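Local coordinates for protein N-terminal acetyltransferase B complex subunit MDM20 (Candida albicans, PDB 5K04) that probably serves as the non-catalytic, auxiliary subunit of the NatB N-terminal acetyltransferase complex, partnering the catalytic subunit that acetylates protein N-termini, at residues D464-Y469 and L528-H533; T537-I542 and A590-K595; T574-L579 and L612-Y617. One frame throughout, in Å; residues are numbered along the deposited sequence.

Contact 1. Residues D464-Y469 and L528-H533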
loop_
_atom_site.group_PDB
_atom_site.type_symbol
_atom_site.label_atom_id
_atom_site.label_comp_id
_atom_site.label_asym_id
_atom_site.label_seq_id
_atom_site.Cartn_x
_atom_site.Cartn_y
_atom_site.Cartn_z
ATOM N N ASP A 464 -11.355 -11.743 6.071
ATOM C CA ASP A 464 -9.945 -12.071 6.243
ATOM C C ASP A 464 -9.061 -10.899 5.830
ATOM O O ASP A 464 -8.069 -10.586 6.500
ATOM C CB ASP A 464 -9.615 -13.322 5.429
ATOM C CG ASP A 464 -8.298 -13.936 5.821
ATOM O OD1 ASP A 464 -8.190 -14.415 6.974
ATOM O OD2 ASP A 464 -7.373 -13.939 4.975
ATOM N N ILE A 465 -9.429 -10.225 4.740
ATOM C CA ILE A 465 -8.743 -9.009 4.330
ATOM C C ILE A 465 -8.868 -7.932 5.403
ATOM O O ILE A 465 -7.893 -7.241 5.723
ATOM C CB ILE A 465 -9.289 -8.544 2.966
ATOM C CG1 ILE A 465 -8.920 -9.559 1.888
ATOM C CG2 ILE A 465 -8.740 -7.195 2.588
ATOM C CD1 ILE A 465 -9.399 -9.215 0.514
ATOM N N TYR A 466 -10.065 -7.783 5.989
ATOM C CA TYR A 466 -10.239 -6.811 7.068
ATOM C C TYR A 466 -9.376 -7.147 8.286
ATOM O O TYR A 466 -8.886 -6.235 8.965
ATOM C CB TYR A 466 -11.708 -6.707 7.493
ATOM C CG TYR A 466 -11.861 -5.637 8.545
ATOM C CD1 TYR A 466 -11.895 -4.291 8.191
ATOM C CD2 TYR A 466 -11.922 -5.958 9.895
ATOM C CE1 TYR A 466 -11.995 -3.281 9.159
ATOM C CE2 TYR A 466 -12.026 -4.960 10.871
ATOM C CZ TYR A 466 -12.060 -3.625 10.498
ATOM O OH TYR A 466 -12.148 -2.636 11.466
ATOM N N ARG A 467 -9.177 -8.442 8.582
ATOM C CA ARG A 467 -8.316 -8.812 9.709
ATOM C C ARG A 467 -6.859 -8.438 9.460
ATOM O O ARG A 467 -6.123 -8.173 10.416
ATOM C CB ARG A 467 -8.450 -10.307 10.020
ATOM C CG ARG A 467 -9.804 -10.658 10.636
ATOM C CD ARG A 467 -9.910 -12.123 11.017
ATOM N NE ARG A 467 -11.238 -12.441 11.550
ATOM C CZ ARG A 467 -12.104 -13.259 10.960
ATOM N NH1 ARG A 467 -11.772 -13.852 9.821
ATOM N NH2 ARG A 467 -13.295 -13.485 11.510
ATOM N N PHE A 468 -6.426 -8.411 8.193
ATOM C CA PHE A 468 -5.114 -7.859 7.873
ATOM C C PHE A 468 -5.041 -6.398 8.304
ATOM O O PHE A 468 -4.068 -5.973 8.934
ATOM C CB PHE A 468 -4.820 -7.996 6.366
ATOM C CG PHE A 468 -4.165 -6.768 5.771
ATOM C CD1 PHE A 468 -2.843 -6.452 6.072
ATOM C CD2 PHE A 468 -4.877 -5.920 4.936
ATOM C CE1 PHE A 468 -2.246 -5.316 5.558
ATOM C CE2 PHE A 468 -4.282 -4.778 4.411
ATOM C CZ PHE A 468 -2.967 -4.470 4.727
ATOM N N TYR A 469 -6.083 -5.622 7.979
ATOM C CA TYR A 469 -6.150 -4.220 8.396
ATOM C C TYR A 469 -6.081 -4.078 9.916
ATOM O O TYR A 469 -5.385 -3.194 10.433
ATOM C CB TYR A 469 -7.426 -3.576 7.833
ATOM C CG TYR A 469 -7.325 -3.229 6.355
ATOM C CD1 TYR A 469 -6.575 -2.139 5.941
ATOM C CD2 TYR A 469 -7.968 -3.983 5.381
ATOM C CE1 TYR A 469 -6.463 -1.794 4.613
ATOM C CE2 TYR A 469 -7.859 -3.642 4.013
ATOM C CZ TYR A 469 -7.097 -2.538 3.650
ATOM O OH TYR A 469 -6.935 -2.151 2.336
ATOM N N LEU A 528 -22.536 -8.139 10.320
ATOM C CA LEU A 528 -23.083 -6.798 10.130
ATOM C C LEU A 528 -22.937 -5.939 11.384
ATOM O O LEU A 528 -22.588 -4.758 11.296
ATOM C CB LEU A 528 -24.547 -6.909 9.713
ATOM C CG LEU A 528 -25.328 -5.618 9.484
ATOM C CD1 LEU A 528 -25.079 -5.075 8.084
ATOM C CD2 LEU A 528 -26.801 -5.870 9.714
ATOM N N ASN A 529 -23.192 -6.520 12.562
ATOM C CA ASN A 529 -23.181 -5.758 13.812
ATOM C C ASN A 529 -21.784 -5.267 14.183
ATOM O O ASN A 529 -21.643 -4.239 14.855
ATOM C CB ASN A 529 -23.752 -6.627 14.934
ATOM C CG ASN A 529 -23.835 -5.899 16.269
ATOM O OD1 ASN A 529 -22.831 -5.724 16.968
ATOM N ND2 ASN A 529 -25.048 -5.492 16.641
ATOM N N TYR A 530 -20.743 -6.000 13.790
ATOM C CA TYR A 530 -19.385 -5.557 14.079
ATOM C C TYR A 530 -19.004 -4.358 13.221
ATOM O O TYR A 530 -18.328 -3.434 13.694
ATOM C CB TYR A 530 -18.400 -6.711 13.860
ATOM C CG TYR A 530 -16.942 -6.315 14.002
ATOM C CD1 TYR A 530 -16.220 -5.806 12.917
ATOM C CD2 TYR A 530 -16.284 -6.453 15.210
ATOM C CE1 TYR A 530 -14.892 -5.442 13.049
ATOM C CE2 TYR A 530 -14.947 -6.101 15.343
ATOM C CZ TYR A 530 -14.262 -5.597 14.264
ATOM O OH TYR A 530 -12.947 -5.233 14.404
ATOM N N PHE A 531 -19.430 -4.354 11.956
ATOM C CA PHE A 531 -19.014 -3.317 11.024
ATOM C C PHE A 531 -19.887 -2.072 11.092
ATOM O O PHE A 531 -19.390 -0.963 10.852
ATOM C CB PHE A 531 -18.950 -3.912 9.622
ATOM C CG PHE A 531 -17.810 -4.874 9.471
ATOM C CD1 PHE A 531 -16.510 -4.403 9.288
ATOM C CD2 PHE A 531 -18.011 -6.245 9.585
ATOM C CE1 PHE A 531 -15.437 -5.290 9.175
ATOM C CE2 PHE A 531 -16.943 -7.139 9.471
ATOM C CZ PHE A 531 -15.654 -6.654 9.271
ATOM N N ILE A 532 -21.159 -2.222 11.463
ATOM C CA ILE A 532 -21.941 -1.057 11.858
ATOM C C ILE A 532 -21.263 -0.351 13.026
ATOM O O ILE A 532 -21.158 0.883 13.054
ATOM C CB ILE A 532 -23.383 -1.470 12.207
ATOM C CG1 ILE A 532 -24.081 -2.069 10.991
ATOM C CG2 ILE A 532 -24.162 -0.289 12.734
ATOM C CD1 ILE A 532 -23.882 -1.268 9.740
ATOM N N HIS A 533 -20.769 -1.127 13.997
ATOM C CA HIS A 533 -20.103 -0.524 15.146
ATOM C C HIS A 533 -18.812 0.197 14.749
ATOM O O HIS A 533 -18.461 1.207 15.366
ATOM C CB HIS A 533 -19.818 -1.581 16.206
ATOM C CG HIS A 533 -19.180 -1.017 17.434
ATOM N ND1 HIS A 533 -19.863 -0.207 18.318
ATOM C CD2 HIS A 533 -17.917 -1.117 17.911
ATOM C CE1 HIS A 533 -19.053 0.152 19.297
ATOM N NE2 HIS A 533 -17.868 -0.389 19.076
#

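Contact 2. Residues T537-I542 and A590-K595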
loop_
_atom_site.group_PDB
_atom_site.type_symbol
_atom_site.label_atom_id
_atom_site.label_comp_id
_atom_site.label_asym_id
_atom_site.label_seq_id
_atom_site.Cartn_x
_atom_site.Cartn_y
_atom_site.Cartn_z
ATOM N N THR A 537 -18.226 4.318 15.221
ATOM C CA THR A 537 -16.996 4.659 15.929
ATOM C C THR A 537 -16.110 5.625 15.131
ATOM O O THR A 537 -15.385 6.432 15.723
ATOM C CB THR A 537 -16.243 3.362 16.254
ATOM O OG1 THR A 537 -17.040 2.564 17.136
ATOM C CG2 THR A 537 -14.904 3.652 16.921
ATOM N N ASN A 538 -16.149 5.574 13.799
ATOM C CA ASN A 538 -15.175 6.289 12.981
ATOM C C ASN A 538 -15.849 7.198 11.983
ATOM O O ASN A 538 -15.364 7.390 10.861
ATOM C CB ASN A 538 -14.250 5.316 12.267
ATOM C CG ASN A 538 -13.379 4.587 13.226
ATOM O OD1 ASN A 538 -12.383 5.128 13.706
ATOM N ND2 ASN A 538 -13.772 3.361 13.566
ATOM N N GLU A 539 -16.961 7.803 12.400
ATOM C CA GLU A 539 -17.698 8.696 11.517
ATOM C C GLU A 539 -16.804 9.776 10.927
ATOM O O GLU A 539 -16.920 10.105 9.740
ATOM C CB GLU A 539 -18.850 9.330 12.276
ATOM C CG GLU A 539 -19.786 10.098 11.391
ATOM C CD GLU A 539 -20.966 10.625 12.156
ATOM O OE1 GLU A 539 -21.032 11.852 12.354
ATOM O OE2 GLU A 539 -21.809 9.800 12.562
ATOM N N ALA A 540 -15.892 10.328 11.739
ATOM C CA ALA A 540 -15.037 11.414 11.261
ATOM C C ALA A 540 -14.185 10.971 10.080
ATOM O O ALA A 540 -13.938 11.759 9.157
ATOM C CB ALA A 540 -14.150 11.934 12.396
ATOM N N LEU A 541 -13.728 9.707 10.091
ATOM C CA LEU A 541 -12.952 9.185 8.965
ATOM C C LEU A 541 -13.839 8.898 7.760
ATOM O O LEU A 541 -13.472 9.224 6.625
ATOM C CB LEU A 541 -12.209 7.921 9.384
ATOM C CG LEU A 541 -11.192 8.099 10.518
ATOM C CD1 LEU A 541 -10.512 6.758 10.896
ATOM C CD2 LEU A 541 -10.161 9.148 10.162
ATOM N N ILE A 542 -15.010 8.288 7.995
ATOM C CA ILE A 542 -15.928 7.920 6.913
ATOM C C ILE A 542 -16.263 9.135 6.051
ATOM O O ILE A 542 -16.411 9.031 4.826
ATOM C CB ILE A 542 -17.198 7.286 7.510
ATOM C CG1 ILE A 542 -16.863 5.990 8.255
ATOM C CG2 ILE A 542 -18.291 7.106 6.452
ATOM C CD1 ILE A 542 -15.989 5.056 7.501
ATOM N N ALA A 590 -29.802 11.963 12.214
ATOM C CA ALA A 590 -29.185 11.576 10.950
ATOM C C ALA A 590 -28.968 12.762 10.023
ATOM O O ALA A 590 -28.364 12.599 8.961
ATOM C CB ALA A 590 -30.051 10.524 10.251
ATOM N N SER A 591 -29.433 13.951 10.421
ATOM C CA SER A 591 -29.453 15.105 9.530
ATOM C C SER A 591 -28.048 15.523 9.112
ATOM O O SER A 591 -27.816 15.875 7.948
ATOM C CB SER A 591 -30.185 16.253 10.216
ATOM O OG SER A 591 -31.552 15.901 10.377
ATOM N N ARG A 592 -27.104 15.500 10.051
ATOM C CA ARG A 592 -25.715 15.813 9.732
ATOM C C ARG A 592 -25.147 14.840 8.697
ATOM O O ARG A 592 -24.418 15.244 7.783
ATOM C CB ARG A 592 -24.904 15.792 11.029
ATOM C CG ARG A 592 -23.391 15.968 10.919
ATOM C CD ARG A 592 -22.725 15.559 12.243
ATOM N NE ARG A 592 -22.819 14.116 12.497
ATOM C CZ ARG A 592 -23.719 13.524 13.288
ATOM N NH1 ARG A 592 -24.631 14.245 13.935
ATOM N NH2 ARG A 592 -23.707 12.198 13.436
ATOM N N LEU A 593 -25.464 13.552 8.825
ATOM C CA LEU A 593 -24.956 12.580 7.861
ATOM C C LEU A 593 -25.634 12.727 6.502
ATOM O O LEU A 593 -25.001 12.518 5.465
ATOM C CB LEU A 593 -25.147 11.170 8.406
ATOM C CG LEU A 593 -24.304 10.832 9.628
ATOM C CD1 LEU A 593 -24.607 9.407 10.073
ATOM C CD2 LEU A 593 -22.827 11.025 9.315
ATOM N N LEU A 594 -26.922 13.089 6.492
ATOM C CA LEU A 594 -27.634 13.288 5.236
ATOM C C LEU A 594 -27.146 14.529 4.503
ATOM O O LEU A 594 -27.166 14.568 3.270
ATOM C CB LEU A 594 -29.130 13.373 5.512
ATOM C CG LEU A 594 -29.780 11.997 5.666
ATOM C CD1 LEU A 594 -31.188 12.152 6.136
ATOM C CD2 LEU A 594 -29.731 11.213 4.343
ATOM N N LYS A 595 -26.707 15.548 5.241
ATOM C CA LYS A 595 -26.112 16.716 4.609
ATOM C C LYS A 595 -24.805 16.355 3.914
ATOM O O LYS A 595 -24.555 16.787 2.782
ATOM C CB LYS A 595 -25.899 17.814 5.650
ATOM C CG LYS A 595 -27.202 18.477 6.107
ATOM C CD LYS A 595 -26.952 19.410 7.283
ATOM C CE LYS A 595 -28.253 19.872 7.910
ATOM N NZ LYS A 595 -27.993 20.759 9.082
#

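Contact 3. Residues T574-L579 and L612-Y617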
loop_
_atom_site.group_PDB
_atom_site.type_symbol
_atom_site.label_atom_id
_atom_site.label_comp_id
_atom_site.label_asym_id
_atom_site.label_seq_id
_atom_site.Cartn_x
_atom_site.Cartn_y
_atom_site.Cartn_z
ATOM N N THR A 574 -18.366 4.052 -2.782
ATOM C CA THR A 574 -17.857 3.457 -1.548
ATOM C C THR A 574 -18.158 4.343 -0.349
ATOM O O THR A 574 -18.683 3.876 0.664
ATOM C CB THR A 574 -16.349 3.235 -1.682
ATOM O OG1 THR A 574 -16.110 2.323 -2.754
ATOM C CG2 THR A 574 -15.749 2.686 -0.401
ATOM N N LYS A 575 -17.852 5.642 -0.458
ATOM C CA LYS A 575 -18.150 6.542 0.650
ATOM C C LYS A 575 -19.650 6.617 0.921
ATOM O O LYS A 575 -20.084 6.616 2.080
ATOM C CB LYS A 575 -17.586 7.933 0.362
ATOM C CG LYS A 575 -17.905 8.924 1.489
ATOM C CD LYS A 575 -17.249 10.282 1.277
ATOM C CE LYS A 575 -15.737 10.204 1.434
ATOM N NZ LYS A 575 -15.121 11.560 1.533
ATOM N N LEU A 576 -20.459 6.660 -0.145
ATOM C CA LEU A 576 -21.899 6.805 0.018
ATOM C C LEU A 576 -22.512 5.554 0.622
ATOM O O LEU A 576 -23.452 5.645 1.425
ATOM C CB LEU A 576 -22.543 7.127 -1.329
ATOM C CG LEU A 576 -22.254 8.531 -1.868
ATOM C CD1 LEU A 576 -22.721 8.664 -3.330
ATOM C CD2 LEU A 576 -22.929 9.557 -0.978
ATOM N N LYS A 577 -22.007 4.380 0.229
ATOM C CA LYS A 577 -22.462 3.135 0.835
ATOM C C LYS A 577 -22.267 3.178 2.340
ATOM O O LYS A 577 -23.164 2.811 3.105
ATOM C CB LYS A 577 -21.715 1.943 0.233
ATOM C CG LYS A 577 -22.047 1.664 -1.233
ATOM C CD LYS A 577 -23.539 1.459 -1.461
ATOM C CE LYS A 577 -23.821 0.944 -2.874
ATOM N NZ LYS A 577 -23.293 -0.451 -3.150
ATOM N N LEU A 578 -21.094 3.650 2.782
ATOM C CA LEU A 578 -20.804 3.698 4.211
ATOM C C LEU A 578 -21.684 4.725 4.913
ATOM O O LEU A 578 -22.140 4.493 6.038
ATOM C CB LEU A 578 -19.324 3.993 4.430
ATOM C CG LEU A 578 -18.405 2.948 3.790
ATOM C CD1 LEU A 578 -16.956 3.234 4.131
ATOM C CD2 LEU A 578 -18.788 1.547 4.234
ATOM N N LEU A 579 -21.957 5.851 4.254
ATOM C CA LEU A 579 -22.943 6.791 4.783
ATOM C C LEU A 579 -24.308 6.134 4.902
ATOM O O LEU A 579 -24.961 6.224 5.953
ATOM C CB LEU A 579 -23.019 8.029 3.900
ATOM C CG LEU A 579 -21.702 8.810 3.859
ATOM C CD1 LEU A 579 -21.808 10.025 2.955
ATOM C CD2 LEU A 579 -21.326 9.235 5.260
ATOM N N LEU A 612 -29.575 7.944 -10.075
ATOM C CA LEU A 612 -30.910 7.603 -9.598
ATOM C C LEU A 612 -30.849 6.789 -8.307
ATOM O O LEU A 612 -31.600 7.052 -7.362
ATOM C CB LEU A 612 -31.659 6.834 -10.681
ATOM C CG LEU A 612 -32.993 6.174 -10.321
ATOM C CD1 LEU A 612 -34.058 7.225 -10.092
ATOM C CD2 LEU A 612 -33.412 5.215 -11.437
ATOM N N LEU A 613 -29.952 5.803 -8.252
ATOM C CA LEU A 613 -29.814 4.953 -7.072
ATOM C C LEU A 613 -29.631 5.780 -5.803
ATOM O O LEU A 613 -30.290 5.532 -4.783
ATOM C CB LEU A 613 -28.625 3.999 -7.262
ATOM C CG LEU A 613 -28.385 2.974 -6.127
ATOM C CD1 LEU A 613 -29.558 1.996 -5.998
ATOM C CD2 LEU A 613 -27.060 2.215 -6.293
ATOM N N TYR A 614 -28.724 6.762 -5.844
ATOM C CA TYR A 614 -28.379 7.481 -4.627
ATOM C C TYR A 614 -29.393 8.559 -4.299
ATOM O O TYR A 614 -29.543 8.919 -3.128
ATOM C CB TYR A 614 -26.952 8.028 -4.736
ATOM C CG TYR A 614 -25.979 6.874 -4.672
ATOM C CD1 TYR A 614 -25.869 6.102 -3.508
ATOM C CD2 TYR A 614 -25.219 6.504 -5.783
ATOM C CE1 TYR A 614 -25.019 4.997 -3.449
ATOM C CE2 TYR A 614 -24.358 5.402 -5.728
ATOM C CZ TYR A 614 -24.259 4.653 -4.560
ATOM O OH TYR A 614 -23.403 3.570 -4.520
ATOM N N LYS A 615 -30.109 9.059 -5.310
ATOM C CA LYS A 615 -31.295 9.857 -5.038
ATOM C C LYS A 615 -32.381 9.006 -4.372
ATOM O O LYS A 615 -32.977 9.421 -3.370
ATOM C CB LYS A 615 -31.796 10.490 -6.335
ATOM C CG LYS A 615 -33.000 11.408 -6.152
ATOM C CD LYS A 615 -33.292 12.194 -7.438
ATOM C CE LYS A 615 -34.591 12.992 -7.351
ATOM N NZ LYS A 615 -34.546 14.105 -6.372
ATOM N N LEU A 616 -32.634 7.804 -4.903
ATOM C CA LEU A 616 -33.541 6.871 -4.239
ATOM C C LEU A 616 -33.116 6.641 -2.794
ATOM O O LEU A 616 -33.928 6.769 -1.874
ATOM C CB LEU A 616 -33.596 5.545 -5.006
ATOM C CG LEU A 616 -34.242 5.560 -6.411
ATOM C CD1 LEU A 616 -34.315 4.161 -7.017
ATOM C CD2 LEU A 616 -35.620 6.215 -6.404
ATOM N N TYR A 617 -31.826 6.345 -2.574
ATOM C CA TYR A 617 -31.331 6.156 -1.213
ATOM C C TYR A 617 -31.612 7.384 -0.353
ATOM O O TYR A 617 -32.179 7.277 0.740
ATOM C CB TYR A 617 -29.839 5.845 -1.218
ATOM C CG TYR A 617 -29.475 4.365 -1.216
ATOM C CD1 TYR A 617 -29.866 3.519 -0.176
ATOM C CD2 TYR A 617 -28.686 3.828 -2.227
ATOM C CE1 TYR A 617 -29.495 2.167 -0.160
ATOM C CE2 TYR A 617 -28.310 2.488 -2.221
ATOM C CZ TYR A 617 -28.721 1.659 -1.194
ATOM O OH TYR A 617 -28.359 0.331 -1.221
#

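Contact 1. Residues D464-Y469 and L528-H533
Tyr-530 meets Tyr-466 where segments 464-469 and 528-533, on helices 456-485 and 525-537, come together through three aromatic side chains, with no hydrogen bond between them. The two tyrosines reach toward one another from opposite directions, and CE1 of Tyr-530 comes to 3.6 Å from CE2 of Tyr-466. CE2 of Tyr-466 lies at the edge of the Tyr-530 ring, near its plane, whereas CE1 of Tyr-530 approaches the Tyr-466 ring obliquely. The hydroxyl of Tyr-530 follows the same course, its OH standing 3.7 Å from CE2 of Tyr-466. With CG of Tyr-530 anti to the backbone N (chi1 174°), the ring is carried out across the gap between the helices.

The nearest CA atoms, of Tyr-466 and Phe-531, are 10.2 Å apart, a gap that the aromatic rings span. This suits the all-helical architecture of the MDM20/NAA25 family, whose non-catalytic subunit domain belongs to the TPR clan, and is consistent with a TPR-like scaffold of successive packed helices.

Phe-531, the next residue, makes the T-shaped partner. Its edge points at the face of Tyr-466, with planes at 79° and centroids 4.9 Å apart, and its CE1 sits over the middle of that face, 3.6 Å from CG of Tyr-466. Within its own helix Phe-531 is also covered, since CD1 of Tyr-530 lies above the centre of its ring. Beyond the two segments, Phe-531 touches Ile-515 of helix 506-521, which brings a third helix to this group of rings.

Contact 2. Residues T537-I542 and A590-K595
Glu-539 has the largest surface buried here, and both of its partners, Arg-592 and Leu-593, lie on the first turn of helix 591-601. Its chain is extended beyond CG, and CG stands anti to the backbone N (chi1 -171°), which carries the carboxylate across to the other helix. Oxygen OE1 takes two donors from the guanidinium group, Arg-592 NE at 2.9 Å and Arg-592 NH2, also at 2.9 Å, while OE2 takes a longer third bond from Arg-592 NH2 at 3.2 Å. NH2 is thus shared between both oxygens, whereas NE bonds OE1 alone of the two. The longest bond is the straightest of the three, with an N-H...O angle of 155°.

Arg-592 presents its NE-NH2 side to the acid. The guanidinium and carboxylate planes are only 14° apart, giving a side-on, bidentate salt bridge in which both oxygens are met on the syn side. A bend at chi3 of Arg-592 turns the guanidinium group to bring this edge round.

Leu-593 packs against the carboxylate, its CD2 3.4 Å from CD of Glu-539, and makes its aliphatic contact with CG of Glu-539, 3.8 Å from the same CD2. The same leucine touches Ile-583 of helix 571-584 and Lys-536 of helix 525-537.

Glu-539 opens the short helix 539-542 just after the chain leaves helix 525-537, with Asn-538 at the N-cap position. The charge pair therefore ties the start of one helix to the first turn of another, on a side where Arg-592 is exposed and Glu-539 partly so, with the buried Leu-593 packed against it.

Contact 3. Residues T574-L579 and L612-Y617
Leu-576 and Tyr-614 supply the apolar part of the contact between helices 571-584 and 608-625. The methyl CD1 of Leu-576 lies over the middle of the tyrosine ring, 4.0 Å from its centroid and 11° off the ring normal, a CH-pi contact made face on. Lower on the same side chain, CB of Leu-576 meets CE1 of Tyr-614 at 3.9 Å. The opposite face of the ring is met by CD2 of Leu-613, from its own helix, over the rim. Phe-606, in the loop before that helix, touches Leu-576 and the tyrosine ring alike. Helix 591-601 separates the two helices in the chain, and their segments run in broadly the same direction, consistent with stacked helical hairpins of an alpha-solenoid.

The polar end of the tyrosine meets a lysine by its carbon chain. The Lys-577 side chain runs at about a right angle to that of Tyr-614, and its CE, at the ring edge near the plane, comes to 3.1 Å from OH of Tyr-614, with CD at 3.7 Å from the same OH. This close approach is not a hydrogen bond. Bends at chi2 (-56°) and chi4 (66°) lead the chain past the hydroxyl to helix 661-682, where the buried ammonium group of Lys-577 has its charge answered by a salt bridge with Glu-671 and gains a hydrogen bond with Asn-668.

How the contacts relate
Set side by side, the three contacts of this all-helical chain differ in chemistry with their burial. Contacts 1 and 3 are buried and rest on aromatic rings, ring against ring in the first, ring against aliphatic chains in the third. Contact 2 is only partly buried and relies on a charged pair with a leucine packed beside it. Contacts 1 and 2 adjoin in sequence, linked by the bond of Thr-537 OG1 to His-533 O within helix 525-537. Contacts 2 and 3, centres 13 Å apart, alternate along the chain and meet directly: CG2 of Ile-542 packs 3.9 Å from CB of Leu-578. Helix 591-601 serves both, its Phe-597 and Ile-600 lying against Leu-576.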